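Local coordinates for protein germination-specific N-acetylmuramoyl-L-alanine amidase, Autolysin (Clostridioides difficile, PDB 7RAG) that probably cleaves, as a zinc-dependent amidase, the bond between N-acetylmuramic acid and L-alanine in cell-wall peptidoglycan, and forms a complex with the lipoprotein GerS, at residues B[17-23]-B[61-67]; B[47-52]-B[194-198]; B[55-59]-B[198-202]; B[118-122]-B[148-152]; B[131-136]-B[169-173]. All blocks are in the same frame, centred on the assembly; numbering follows the deposited sequence.

Interaction 1: residues B[17-23]-B[61-67]; sequences KTIILDA and GLVILTR
Leu-21 lays its CD1 methyl against Val-63, CD1 to CG1 3.7 Å, the two side chains crossing at about a right angle, while its CB meets CD2 of Leu-65. These three, with Ile-19, line the face of the sheet packed under helix 41-58; Thr-18, Ile-20, Leu-62 and Ile-64 line the other, where Ile-20 CG1 lies 4.0 Å from Ile-64 CB. Beta-branched and leucine side chains suit strands that are covered on both faces. Strands 18-23 and 62-65 run parallel, the outer pair of a beta-alpha-beta unit, and Ile-19 bonds twice to strand 62-65, to the residues flanking Val-63: its N donates to Leu-62 O at 2.9 Å and its O accepts from Ile-64 N at 2.8 Å. Beyond the regular pairing the polar end begins. Thr-66 OG1 donates to Asp-22 OD1 at 2.6 Å; chi1 of 55° turns the hydroxyl toward Asp-22, whose OD1 accepts on its anti lone pair. A water also donates to Thr-66 OG1 and to Leu-21 O, and accepts from Ala-23 N and Arg-67 N, bridging the two chains where they begin to diverge. Arg-67 brings NH1 to Ala-23 O at 2.8 Å, from above the carbonyl plane, with Ala-23 CB over a guanidinium face. Asp-22 also pairs with Arg-93 and Ser-107; these donors fix the rotation of the buried carboxylate beside the zinc ligand His-109.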
# COMPACT_ATOMS: atom_id res chain seq x y z
N LYS B 17 -11.51 8.68 19.26
CA LYS B 17 -12.40 7.83 20.01
C LYS B 17 -12.02 7.84 21.48
O LYS B 17 -10.87 8.12 21.85
CB LYS B 17 -12.36 6.42 19.45
CG LYS B 17 -12.93 6.34 18.07
CD LYS B 17 -14.41 6.70 18.11
CE LYS B 17 -15.20 5.99 17.02
NZ LYS B 17 -16.65 5.83 17.38
N THR B 18 -13.02 7.59 22.32
CA THR B 18 -12.82 7.38 23.74
C THR B 18 -13.32 5.97 24.06
O THR B 18 -14.45 5.62 23.71
CB THR B 18 -13.55 8.44 24.57
OG1 THR B 18 -13.04 9.73 24.21
CG2 THR B 18 -13.30 8.24 26.08
N ILE B 19 -12.45 5.18 24.68
CA ILE B 19 -12.63 3.74 24.84
C ILE B 19 -12.53 3.39 26.32
O ILE B 19 -11.58 3.80 27.00
CB ILE B 19 -11.57 2.97 24.03
CG1 ILE B 19 -11.63 3.44 22.58
CG2 ILE B 19 -11.82 1.48 24.11
CD1 ILE B 19 -11.13 2.45 21.60
N ILE B 20 -13.50 2.63 26.82
CA ILE B 20 -13.45 2.14 28.19
C ILE B 20 -12.80 0.77 28.18
O ILE B 20 -13.29 -0.14 27.49
CB ILE B 20 -14.85 2.06 28.84
CG1 ILE B 20 -15.53 3.42 28.84
CG2 ILE B 20 -14.72 1.59 30.27
CD1 ILE B 20 -17.08 3.32 28.80
N LEU B 21 -11.70 0.63 28.93
CA LEU B 21 -11.05 -0.64 29.20
C LEU B 21 -11.27 -1.03 30.66
O LEU B 21 -10.95 -0.25 31.57
CB LEU B 21 -9.56 -0.58 28.90
CG LEU B 21 -9.17 -0.02 27.53
CD1 LEU B 21 -7.62 -0.04 27.40
CD2 LEU B 21 -9.86 -0.75 26.36
N ASP B 22 -11.79 -2.24 30.88
CA ASP B 22 -12.18 -2.78 32.18
C ASP B 22 -11.37 -4.04 32.44
O ASP B 22 -11.63 -5.09 31.83
CB ASP B 22 -13.69 -3.06 32.21
CG ASP B 22 -14.14 -3.87 33.45
OD1 ASP B 22 -13.94 -3.38 34.60
OD2 ASP B 22 -14.74 -4.97 33.28
N ALA B 23 -10.38 -3.94 33.32
CA ALA B 23 -9.62 -5.11 33.76
C ALA B 23 -10.46 -5.84 34.78
O ALA B 23 -10.60 -5.40 35.92
CB ALA B 23 -8.28 -4.71 34.36
N GLY B 61 -6.24 7.73 20.72
CA GLY B 61 -7.48 7.48 21.42
C GLY B 61 -7.35 7.85 22.89
O GLY B 61 -6.24 7.89 23.45
N LEU B 62 -8.47 8.14 23.52
CA LEU B 62 -8.49 8.42 24.95
C LEU B 62 -9.04 7.20 25.66
O LEU B 62 -10.07 6.67 25.24
CB LEU B 62 -9.36 9.63 25.26
CG LEU B 62 -9.14 10.17 26.66
CD1 LEU B 62 -7.74 10.78 26.80
CD2 LEU B 62 -10.19 11.20 26.96
N VAL B 63 -8.38 6.76 26.73
CA VAL B 63 -8.81 5.57 27.45
C VAL B 63 -9.39 5.97 28.80
O VAL B 63 -8.80 6.79 29.52
CB VAL B 63 -7.67 4.55 27.62
CG1 VAL B 63 -8.12 3.41 28.54
CG2 VAL B 63 -7.25 4.00 26.27
N ILE B 64 -10.57 5.43 29.10
CA ILE B 64 -11.19 5.44 30.43
C ILE B 64 -10.97 4.06 31.03
O ILE B 64 -11.41 3.05 30.45
CB ILE B 64 -12.70 5.75 30.36
CG1 ILE B 64 -13.00 7.10 29.69
CG2 ILE B 64 -13.31 5.67 31.75
CD1 ILE B 64 -12.50 8.30 30.43
N LEU B 65 -10.32 4.01 32.19
CA LEU B 65 -10.10 2.74 32.87
C LEU B 65 -11.11 2.59 34.00
O LEU B 65 -11.45 3.57 34.66
CB LEU B 65 -8.67 2.69 33.43
CG LEU B 65 -7.53 2.68 32.41
CD1 LEU B 65 -6.17 2.95 33.09
CD2 LEU B 65 -7.53 1.36 31.63
N THR B 66 -11.61 1.38 34.21
CA THR B 66 -12.30 1.14 35.47
C THR B 66 -11.31 0.99 36.61
O THR B 66 -11.57 1.42 37.74
CB THR B 66 -13.22 -0.08 35.40
OG1 THR B 66 -12.46 -1.22 35.00
CG2 THR B 66 -14.36 0.16 34.45
N ARG B 67 -10.17 0.36 36.35
CA ARG B 67 -9.14 0.24 37.37
C ARG B 67 -7.78 0.35 36.72
O ARG B 67 -7.55 -0.14 35.62
CB ARG B 67 -9.25 -1.08 38.16
CG ARG B 67 -9.21 -2.30 37.29
CD ARG B 67 -9.37 -3.56 38.11
NE ARG B 67 -8.07 -4.10 38.44
CZ ARG B 67 -7.60 -5.29 38.09
NH1 ARG B 67 -8.34 -6.14 37.38
NH2 ARG B 67 -6.38 -5.63 38.47
O HOH W 1 -9.74 -1.18 34.22

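Interaction 2: residues B[47-52]-B[194-198]; sequences AITLKL and QEKIA
Ala-198 points its methyl at helix 41-58, where CB comes within 3.6 Å of Lys-51 CB and also touches the backbone N and the CB of Leu-52. So small a residue lets the helices approach closely: the axes of the segments 47-52 and 194-198 come within 8.5 Å and cross at -53°. Toward the zinc end, Ile-48 divides its branches. The side chain crosses that of Gln-194 at about a right angle, CG1 3.9 Å from Gln-194 CB, whereas CG2, anti to the backbone N, meets CG2 of Ile-197 at 3.9 Å. Gln-194 runs extended past the small Ala-47, placing OE1 3.2 Å from Ala-47 CB, and its NE2 is held by Leu-188 O.

On the other flank, Lys-51 and Glu-195 cross obliquely, their methylenes in contact as well as their charged ends. A bend at chi2 (-63°) carries the lysine chain across CG of Glu-195, and NZ ends 2.9 Å from Glu-195 OE2 in a salt bridge that uses the anti lone pair. NZ has a second carboxylate partner in Glu-191, and Glu-195 OE1 binds Lys-82 of the GerS lipoprotein chain. Charge is thus probably balanced along a network running from this amidase helix pair into its partner protein, beside an apolar seam of alanine and isoleucine.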
# COMPACT_ATOMS: atom_id res chain seq x y z
N ALA B 47 -2.65 -6.46 33.51
CA ALA B 47 -1.47 -6.33 32.66
C ALA B 47 -1.87 -6.13 31.20
O ALA B 47 -1.38 -5.21 30.53
CB ALA B 47 -0.57 -7.56 32.82
N ILE B 48 -2.76 -6.99 30.68
CA ILE B 48 -3.20 -6.87 29.29
C ILE B 48 -3.90 -5.54 29.08
O ILE B 48 -3.64 -4.84 28.09
CB ILE B 48 -4.10 -8.06 28.89
CG1 ILE B 48 -3.33 -9.37 28.96
CG2 ILE B 48 -4.62 -7.86 27.48
CD1 ILE B 48 -4.20 -10.56 29.12
N THR B 49 -4.78 -5.17 30.00
CA THR B 49 -5.49 -3.90 29.88
C THR B 49 -4.54 -2.70 29.83
O THR B 49 -4.78 -1.75 29.07
CB THR B 49 -6.46 -3.75 31.06
OG1 THR B 49 -7.39 -4.84 31.05
CG2 THR B 49 -7.18 -2.44 30.98
N LEU B 50 -3.46 -2.71 30.63
CA LEU B 50 -2.54 -1.59 30.58
C LEU B 50 -1.68 -1.59 29.32
O LEU B 50 -1.36 -0.52 28.78
CB LEU B 50 -1.67 -1.55 31.84
CG LEU B 50 -2.49 -1.21 33.09
CD1 LEU B 50 -1.64 -1.31 34.32
CD2 LEU B 50 -3.17 0.18 33.02
N LYS B 51 -1.34 -2.78 28.80
CA LYS B 51 -0.70 -2.82 27.48
C LYS B 51 -1.61 -2.22 26.41
O LYS B 51 -1.16 -1.42 25.57
CB LYS B 51 -0.33 -4.26 27.09
CG LYS B 51 0.57 -4.99 28.08
CD LYS B 51 1.91 -4.34 28.23
CE LYS B 51 2.86 -5.19 29.10
NZ LYS B 51 4.26 -4.64 29.12
N LEU B 52 -2.90 -2.59 26.45
CA LEU B 52 -3.88 -2.13 25.46
C LEU B 52 -4.13 -0.63 25.59
O LEU B 52 -4.26 0.08 24.59
CB LEU B 52 -5.18 -2.92 25.63
CG LEU B 52 -6.39 -2.67 24.72
CD1 LEU B 52 -5.97 -2.65 23.24
CD2 LEU B 52 -7.48 -3.73 24.95
N GLN B 194 1.29 -11.38 26.74
CA GLN B 194 0.30 -10.37 27.07
C GLN B 194 0.32 -9.23 26.06
O GLN B 194 -0.74 -8.74 25.65
CB GLN B 194 0.52 -9.86 28.48
CG GLN B 194 0.46 -10.95 29.54
CD GLN B 194 0.86 -10.43 30.90
OE1 GLN B 194 1.38 -9.33 31.02
NE2 GLN B 194 0.61 -11.22 31.94
N GLU B 195 1.52 -8.81 25.65
CA GLU B 195 1.60 -7.73 24.66
C GLU B 195 1.04 -8.17 23.31
O GLU B 195 0.39 -7.38 22.61
CB GLU B 195 3.03 -7.24 24.52
CG GLU B 195 3.55 -6.56 25.75
CD GLU B 195 5.00 -6.14 25.64
OE1 GLU B 195 5.65 -6.42 24.60
OE2 GLU B 195 5.51 -5.51 26.60
N LYS B 196 1.29 -9.42 22.92
CA LYS B 196 0.72 -9.95 21.68
C LYS B 196 -0.81 -9.87 21.70
O LYS B 196 -1.44 -9.45 20.72
CB LYS B 196 1.20 -11.38 21.50
CG LYS B 196 1.21 -11.91 20.08
CD LYS B 196 2.30 -12.99 19.93
CE LYS B 196 2.41 -13.51 18.49
NZ LYS B 196 3.56 -14.45 18.30
N ILE B 197 -1.42 -10.28 22.82
CA ILE B 197 -2.87 -10.23 22.94
C ILE B 197 -3.37 -8.79 22.85
O ILE B 197 -4.37 -8.50 22.17
CB ILE B 197 -3.32 -10.88 24.26
CG1 ILE B 197 -3.15 -12.39 24.19
CG2 ILE B 197 -4.76 -10.45 24.61
CD1 ILE B 197 -3.31 -13.06 25.50
N ALA B 198 -2.70 -7.88 23.56
CA ALA B 198 -3.10 -6.49 23.47
C ALA B 198 -3.03 -6.00 22.04
O ALA B 198 -3.94 -5.32 21.56
CB ALA B 198 -2.24 -5.63 24.39

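Interaction 3: residues B[55-59]-B[198-202]; sequences LIESS and AWAIY. With EDO (1,2-ethanediol), chain D.
Ser-59 OG and Tyr-202 OH stand only 2.4 Å apart, a very short hydrogen bond whose donor could be either hydroxyl. The exact length is doubtful at this resolution, though the two hydroxyls are evidently paired: the serine oxygen comes in at the ring edge, near its plane. The phenol oxygen has a further partner, O2 of a 1,2-ethanediol molecule at 2.9 Å from Tyr-202 OH, probably taken up from the crystallisation liquor. A tyrosine suits this place because its ring can be buried while its hydroxyl still reaches the polar end of helix 41-58.

Leu-55 is the apolar centre of the contact. Its CB lies over one face of the Tyr-202 ring, 4.0 Å from the centroid and 22° off the normal, a CH-pi contact displaced toward the rim. Its two methyls then part: CD1 rests 3.5 Å from Ala-198 O and also touches Tyr-202 CB, while CD2 meets the edge of the Trp-199 indole in its plane, 3.8 Å from CE3. The tyrosine ring gets there with CG anti to the backbone N (chi1 161°), which swings it out from helix 191-211 across to Leu-55. Ile-56 slides past it in the opposite direction, CG1 4.1 Å from Tyr-202 CD1.

The end of helix 41-58 thus packs on the middle of helix 191-211. Ile-56 continues inward to Val-63 on strand 62-65, Trp-199 touches Val-146 of helix 130-147, and its NE1 bonds to Asp-85 of the GerS lipoprotein chain, which also packs on Leu-55.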
# COMPACT_ATOMS: atom_id res chain seq x y z
N LEU B 55 -1.31 1.03 23.78
CA LEU B 55 -1.53 0.97 22.33
C LEU B 55 -2.53 2.03 21.88
O LEU B 55 -2.29 2.77 20.93
CB LEU B 55 -2.00 -0.42 21.90
CG LEU B 55 -0.89 -1.48 21.95
CD1 LEU B 55 -1.47 -2.88 21.81
CD2 LEU B 55 0.16 -1.21 20.89
N ILE B 56 -3.66 2.12 22.57
CA ILE B 56 -4.73 3.00 22.11
C ILE B 56 -4.34 4.46 22.30
O ILE B 56 -4.56 5.29 21.41
CB ILE B 56 -6.04 2.65 22.84
CG1 ILE B 56 -6.59 1.30 22.35
CG2 ILE B 56 -7.07 3.81 22.71
CD1 ILE B 56 -7.64 0.67 23.31
N GLU B 57 -3.80 4.81 23.47
CA GLU B 57 -3.47 6.20 23.72
C GLU B 57 -2.36 6.68 22.80
O GLU B 57 -2.38 7.83 22.35
CB GLU B 57 -3.09 6.40 25.18
CG GLU B 57 -4.22 6.09 26.15
CD GLU B 57 -4.03 6.70 27.54
OE1 GLU B 57 -2.87 6.89 27.98
OE2 GLU B 57 -5.08 6.99 28.20
N SER B 58 -1.36 5.83 22.52
CA SER B 58 -0.29 6.27 21.64
C SER B 58 -0.77 6.46 20.21
O SER B 58 -0.06 7.10 19.42
CB SER B 58 0.91 5.31 21.67
OG SER B 58 0.56 4.01 21.26
N SER B 59 -1.95 5.94 19.87
CA SER B 59 -2.63 6.12 18.59
C SER B 59 -3.66 7.24 18.60
O SER B 59 -4.49 7.31 17.69
CB SER B 59 -3.36 4.84 18.20
OG SER B 59 -2.44 3.84 17.84
N ALA B 198 -2.70 -7.88 23.56
CA ALA B 198 -3.10 -6.49 23.47
C ALA B 198 -3.03 -6.00 22.04
O ALA B 198 -3.94 -5.32 21.56
CB ALA B 198 -2.24 -5.63 24.39
N TRP B 199 -1.96 -6.37 21.33
CA TRP B 199 -1.83 -6.02 19.92
C TRP B 199 -3.00 -6.56 19.10
O TRP B 199 -3.58 -5.84 18.27
CB TRP B 199 -0.51 -6.56 19.38
CG TRP B 199 -0.36 -6.24 17.96
CD1 TRP B 199 -0.53 -7.08 16.91
CD2 TRP B 199 -0.05 -4.96 17.41
NE1 TRP B 199 -0.33 -6.41 15.74
CE2 TRP B 199 -0.04 -5.10 16.02
CE3 TRP B 199 0.22 -3.70 17.97
CZ2 TRP B 199 0.23 -4.04 15.17
CZ3 TRP B 199 0.49 -2.65 17.13
CH2 TRP B 199 0.50 -2.82 15.74
N ALA B 200 -3.37 -7.82 19.31
CA ALA B 200 -4.50 -8.38 18.56
C ALA B 200 -5.79 -7.59 18.83
O ALA B 200 -6.52 -7.24 17.90
CB ALA B 200 -4.68 -9.86 18.89
N ILE B 201 -6.06 -7.28 20.10
CA ILE B 201 -7.28 -6.56 20.43
C ILE B 201 -7.26 -5.17 19.82
O ILE B 201 -8.27 -4.68 19.28
CB ILE B 201 -7.50 -6.49 21.95
CG1 ILE B 201 -7.39 -7.88 22.58
CG2 ILE B 201 -8.87 -5.85 22.22
CD1 ILE B 201 -7.62 -7.92 24.09
N TYR B 202 -6.11 -4.50 19.90
CA TYR B 202 -5.97 -3.16 19.36
C TYR B 202 -6.21 -3.15 17.86
O TYR B 202 -6.92 -2.28 17.34
CB TYR B 202 -4.58 -2.63 19.72
CG TYR B 202 -4.07 -1.47 18.91
CD1 TYR B 202 -4.61 -0.19 19.05
CD2 TYR B 202 -3.01 -1.64 18.03
CE1 TYR B 202 -4.12 0.88 18.31
CE2 TYR B 202 -2.52 -0.59 17.28
CZ TYR B 202 -3.08 0.67 17.43
OH TYR B 202 -2.57 1.70 16.69
C1 EDO D . 1.76 2.76 18.62
O1 EDO D . 1.67 3.41 17.33
C2 EDO D . 0.72 1.67 18.65
O2 EDO D . 0.22 1.56 17.30

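Interaction 4: residues B[118-122]-B[148-152]; sequences YYGAQ and DKTNN
Asn-151 ends a type I beta turn that starts at Asp-148, and from there its amide fastens the turn to the loop leading into strand 122-126. This is the tight, buried side. With CG anti to the backbone N (chi1 -169°), the side chain extends toward the loop, and ND2 donates to Ala-121 O at 2.9 Å. The acceptor lies almost in the amide plane and the donor sits on a carbonyl lone pair, so the bond lies close to the plane of each group. Asparagine suits the position because its two ends do different work: OD1 accepts from Arg-153 N while ND2 crosses to Ala-121, whose O also receives Gln-140. Gly-120 lies close alongside, its CA 3.9 Å from Asn-151 ND2; its positive phi of 120° and the nearness of Asn-151 make this a place that suits a residue without a CB.

Toward solvent the contact is thinner. The Tyr-119 ring meets the turn edge-on, with Asp-148 OD2 and Thr-150 CG2 both near the ring plane; the ring and carboxylate planes are 31° apart. OD1 of the carboxylate is used within its own turn, and OD2 merely touches Tyr-119, 3.7 Å from CE1. Aspartate is apt at the first turn position, since OD1 accepts from Thr-150 N in an Asx turn, the donor standing above the carboxylate plane at 3.0 Å from OD1 of Asp-148.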
# COMPACT_ATOMS: atom_id res chain seq x y z
N TYR B 118 -9.51 -27.50 27.57
CA TYR B 118 -9.99 -26.33 26.85
C TYR B 118 -8.95 -25.23 26.84
O TYR B 118 -8.26 -24.98 27.84
CB TYR B 118 -11.29 -25.83 27.47
CG TYR B 118 -12.43 -26.78 27.24
CD1 TYR B 118 -12.96 -26.95 25.97
CD2 TYR B 118 -12.95 -27.53 28.29
CE1 TYR B 118 -14.00 -27.83 25.74
CE2 TYR B 118 -14.00 -28.42 28.07
CZ TYR B 118 -14.52 -28.57 26.79
OH TYR B 118 -15.55 -29.45 26.57
N TYR B 119 -8.84 -24.55 25.69
CA TYR B 119 -7.91 -23.45 25.50
C TYR B 119 -8.43 -22.53 24.40
O TYR B 119 -9.32 -22.90 23.63
CB TYR B 119 -6.50 -23.94 25.14
CG TYR B 119 -6.41 -24.47 23.73
CD1 TYR B 119 -5.78 -23.75 22.72
CD2 TYR B 119 -6.99 -25.70 23.39
CE1 TYR B 119 -5.71 -24.24 21.42
CE2 TYR B 119 -6.93 -26.19 22.10
CZ TYR B 119 -6.29 -25.46 21.12
OH TYR B 119 -6.24 -25.96 19.84
N GLY B 120 -7.87 -21.32 24.35
CA GLY B 120 -8.20 -20.35 23.32
C GLY B 120 -8.76 -19.05 23.85
O GLY B 120 -9.43 -19.02 24.89
N ALA B 121 -8.49 -17.95 23.15
CA ALA B 121 -9.16 -16.69 23.43
C ALA B 121 -10.57 -16.72 22.84
O ALA B 121 -10.80 -17.22 21.74
CB ALA B 121 -8.37 -15.52 22.84
N GLN B 122 -11.51 -16.18 23.60
CA GLN B 122 -12.91 -16.17 23.22
C GLN B 122 -13.49 -14.78 23.45
O GLN B 122 -13.32 -14.21 24.52
CB GLN B 122 -13.67 -17.20 24.04
CG GLN B 122 -15.16 -17.16 23.81
CD GLN B 122 -15.54 -17.68 22.46
OE1 GLN B 122 -15.22 -18.82 22.12
NE2 GLN B 122 -16.18 -16.85 21.65
N ASP B 148 -2.96 -17.11 17.70
CA ASP B 148 -3.00 -18.56 17.58
C ASP B 148 -3.87 -18.92 16.37
O ASP B 148 -5.10 -18.88 16.46
CB ASP B 148 -3.54 -19.15 18.87
CG ASP B 148 -3.69 -20.64 18.82
OD1 ASP B 148 -3.08 -21.27 17.93
OD2 ASP B 148 -4.41 -21.18 19.69
N LYS B 149 -3.22 -19.31 15.27
CA LYS B 149 -3.99 -19.66 14.09
C LYS B 149 -4.78 -20.94 14.30
O LYS B 149 -5.72 -21.21 13.54
CB LYS B 149 -3.08 -19.79 12.88
CG LYS B 149 -2.54 -18.46 12.40
CD LYS B 149 -1.59 -18.64 11.23
CE LYS B 149 -1.04 -17.29 10.80
NZ LYS B 149 -2.15 -16.34 10.57
N THR B 150 -4.41 -21.73 15.31
CA THR B 150 -5.14 -22.94 15.65
C THR B 150 -6.56 -22.64 16.11
O THR B 150 -7.46 -23.46 15.92
CB THR B 150 -4.37 -23.68 16.75
OG1 THR B 150 -4.07 -25.00 16.32
CG2 THR B 150 -5.16 -23.73 18.05
N ASN B 151 -6.78 -21.46 16.70
CA ASN B 151 -8.04 -21.17 17.38
C ASN B 151 -9.16 -20.93 16.36
O ASN B 151 -9.07 -20.01 15.53
CB ASN B 151 -7.86 -19.96 18.29
CG ASN B 151 -9.02 -19.76 19.22
OD1 ASN B 151 -9.91 -20.60 19.31
ND2 ASN B 151 -9.03 -18.64 19.93
N ASN B 152 -10.21 -21.74 16.42
CA ASN B 152 -11.36 -21.59 15.54
C ASN B 152 -12.62 -21.19 16.29
O ASN B 152 -13.73 -21.33 15.77
CB ASN B 152 -11.61 -22.88 14.75
CG ASN B 152 -10.56 -23.11 13.66
OD1 ASN B 152 -10.17 -22.19 12.95
ND2 ASN B 152 -10.09 -24.36 13.54

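Interaction 5: residues B[131-136]-B[169-173]; sequences DSKELS and IPSVL
Ser-132 and Ser-171 supply the polar link: the backbone N of Ser-171 donates to Ser-132 OG at 2.8 Å, nearly straight at 166°. With OG anti to its own carbonyl carbon (chi1 -59°), the hydroxyl leans out from helix 130-147 to the N-H at the start of strand 171-178. Serine is short enough for the backbones to come close here, and CA of Ser-132 lies 4.5 Å from CA of Pro-170.

The apolar contacts centre on Val-172. Its CG1 touches Leu-135 CD2 at 3.6 Å, the two side chains crossing at about a right angle, and also packs on Ser-132 O and on CB of Ser-136. The same leucine methyl lies 4.0 Å from Pro-170 CB, so one branch fills the angle between proline and valine. At the more exposed edge of the contact Asp-131 approaches the proline ring crosswise, OD2 3.4 Å from Pro-170 CG, a van der Waals contact.

Helix 130-147 here lies against strand 171-178, its segment axis at 45° to that of the strand. The strand pairs with 104-111 through Phe-105 and Ser-107 and with 122-126 through Phe-124, while Tyr-208 of helix 191-211 packs on Asp-131, Leu-135 and Pro-170.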
# COMPACT_ATOMS: atom_id res chain seq x y z
N ASP B 131 -23.80 -3.91 16.37
CA ASP B 131 -22.51 -3.24 16.38
C ASP B 131 -21.51 -4.00 17.23
O ASP B 131 -20.37 -4.24 16.81
CB ASP B 131 -22.68 -1.79 16.88
CG ASP B 131 -23.50 -1.70 18.20
OD1 ASP B 131 -24.41 -2.55 18.40
OD2 ASP B 131 -23.24 -0.78 19.03
N SER B 132 -21.94 -4.44 18.41
CA SER B 132 -21.04 -5.16 19.30
C SER B 132 -20.64 -6.50 18.70
O SER B 132 -19.51 -6.95 18.88
CB SER B 132 -21.68 -5.33 20.67
OG SER B 132 -21.98 -4.06 21.22
N LYS B 133 -21.57 -7.15 17.99
CA LYS B 133 -21.22 -8.40 17.32
C LYS B 133 -20.16 -8.17 16.26
O LYS B 133 -19.18 -8.93 16.16
CB LYS B 133 -22.46 -9.06 16.73
CG LYS B 133 -22.24 -10.53 16.36
CD LYS B 133 -23.48 -11.20 15.74
CE LYS B 133 -23.75 -10.64 14.35
NZ LYS B 133 -25.13 -10.91 13.84
N GLU B 134 -20.30 -7.10 15.47
CA GLU B 134 -19.28 -6.79 14.48
C GLU B 134 -17.92 -6.55 15.14
O GLU B 134 -16.90 -7.10 14.70
CB GLU B 134 -19.67 -5.56 13.66
CG GLU B 134 -20.97 -5.67 12.90
CD GLU B 134 -21.40 -4.34 12.25
OE1 GLU B 134 -20.60 -3.35 12.30
OE2 GLU B 134 -22.53 -4.30 11.69
N LEU B 135 -17.90 -5.75 16.20
CA LEU B 135 -16.64 -5.47 16.89
C LEU B 135 -16.03 -6.74 17.42
O LEU B 135 -14.82 -6.99 17.27
CB LEU B 135 -16.86 -4.48 18.04
CG LEU B 135 -15.70 -4.22 19.01
CD1 LEU B 135 -14.50 -3.58 18.35
CD2 LEU B 135 -16.21 -3.32 20.08
N SER B 136 -16.87 -7.58 18.03
CA SER B 136 -16.38 -8.83 18.58
C SER B 136 -15.76 -9.67 17.48
O SER B 136 -14.68 -10.23 17.68
CB SER B 136 -17.51 -9.58 19.27
OG SER B 136 -18.35 -10.22 18.32
N ILE B 169 -23.41 1.75 23.57
CA ILE B 169 -22.18 1.80 22.78
C ILE B 169 -21.72 0.38 22.51
O ILE B 169 -22.15 -0.56 23.18
CB ILE B 169 -21.08 2.61 23.50
CG1 ILE B 169 -20.92 2.12 24.95
CG2 ILE B 169 -21.39 4.11 23.41
CD1 ILE B 169 -19.67 2.66 25.64
N PRO B 170 -20.87 0.19 21.50
CA PRO B 170 -20.38 -1.17 21.22
C PRO B 170 -19.62 -1.73 22.42
O PRO B 170 -18.69 -1.11 22.94
CB PRO B 170 -19.48 -0.98 19.99
CG PRO B 170 -20.00 0.25 19.36
CD PRO B 170 -20.42 1.14 20.46
N SER B 171 -20.01 -2.93 22.84
CA SER B 171 -19.52 -3.47 24.09
C SER B 171 -19.14 -4.92 23.90
O SER B 171 -19.94 -5.69 23.39
CB SER B 171 -20.59 -3.35 25.19
OG SER B 171 -20.93 -2.00 25.42
N VAL B 172 -17.92 -5.29 24.30
CA VAL B 172 -17.46 -6.67 24.14
C VAL B 172 -16.68 -7.09 25.37
O VAL B 172 -16.05 -6.27 26.06
CB VAL B 172 -16.59 -6.86 22.89
CG1 VAL B 172 -17.31 -6.38 21.65
CG2 VAL B 172 -15.27 -6.12 23.07
N LEU B 173 -16.74 -8.38 25.65
CA LEU B 173 -15.92 -9.01 26.67
C LEU B 173 -14.94 -9.94 25.99
O LEU B 173 -15.32 -10.67 25.08
CB LEU B 173 -16.79 -9.81 27.66
CG LEU B 173 -15.99 -10.67 28.64
CD1 LEU B 173 -15.66 -9.82 29.81
CD2 LEU B 173 -16.76 -11.93 29.09

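In the fold
Interaction 1 pairs the edge strand 62-65 with 18-23, and interaction 5 sets helix 130-147 on strand 171-178, two strands on from 18-23 in the same six-stranded mixed sheet; their centres lie about 15 Å apart. Interactions 2 and 3, with centres about 8 Å apart and sharing Ala-198, are successive parts of one packing of helix 41-58 on helix 191-211. Both touch interaction 1, since helix 41-58 connects its two strands. Interactions 4 and 5 are nested in the chain loop that interactions 2 and 3 close, so the C-terminal helix returns to the first helix. Interaction 4, about 25 Å from interaction 1 between centres, ties loops on the far side of the amidase domain.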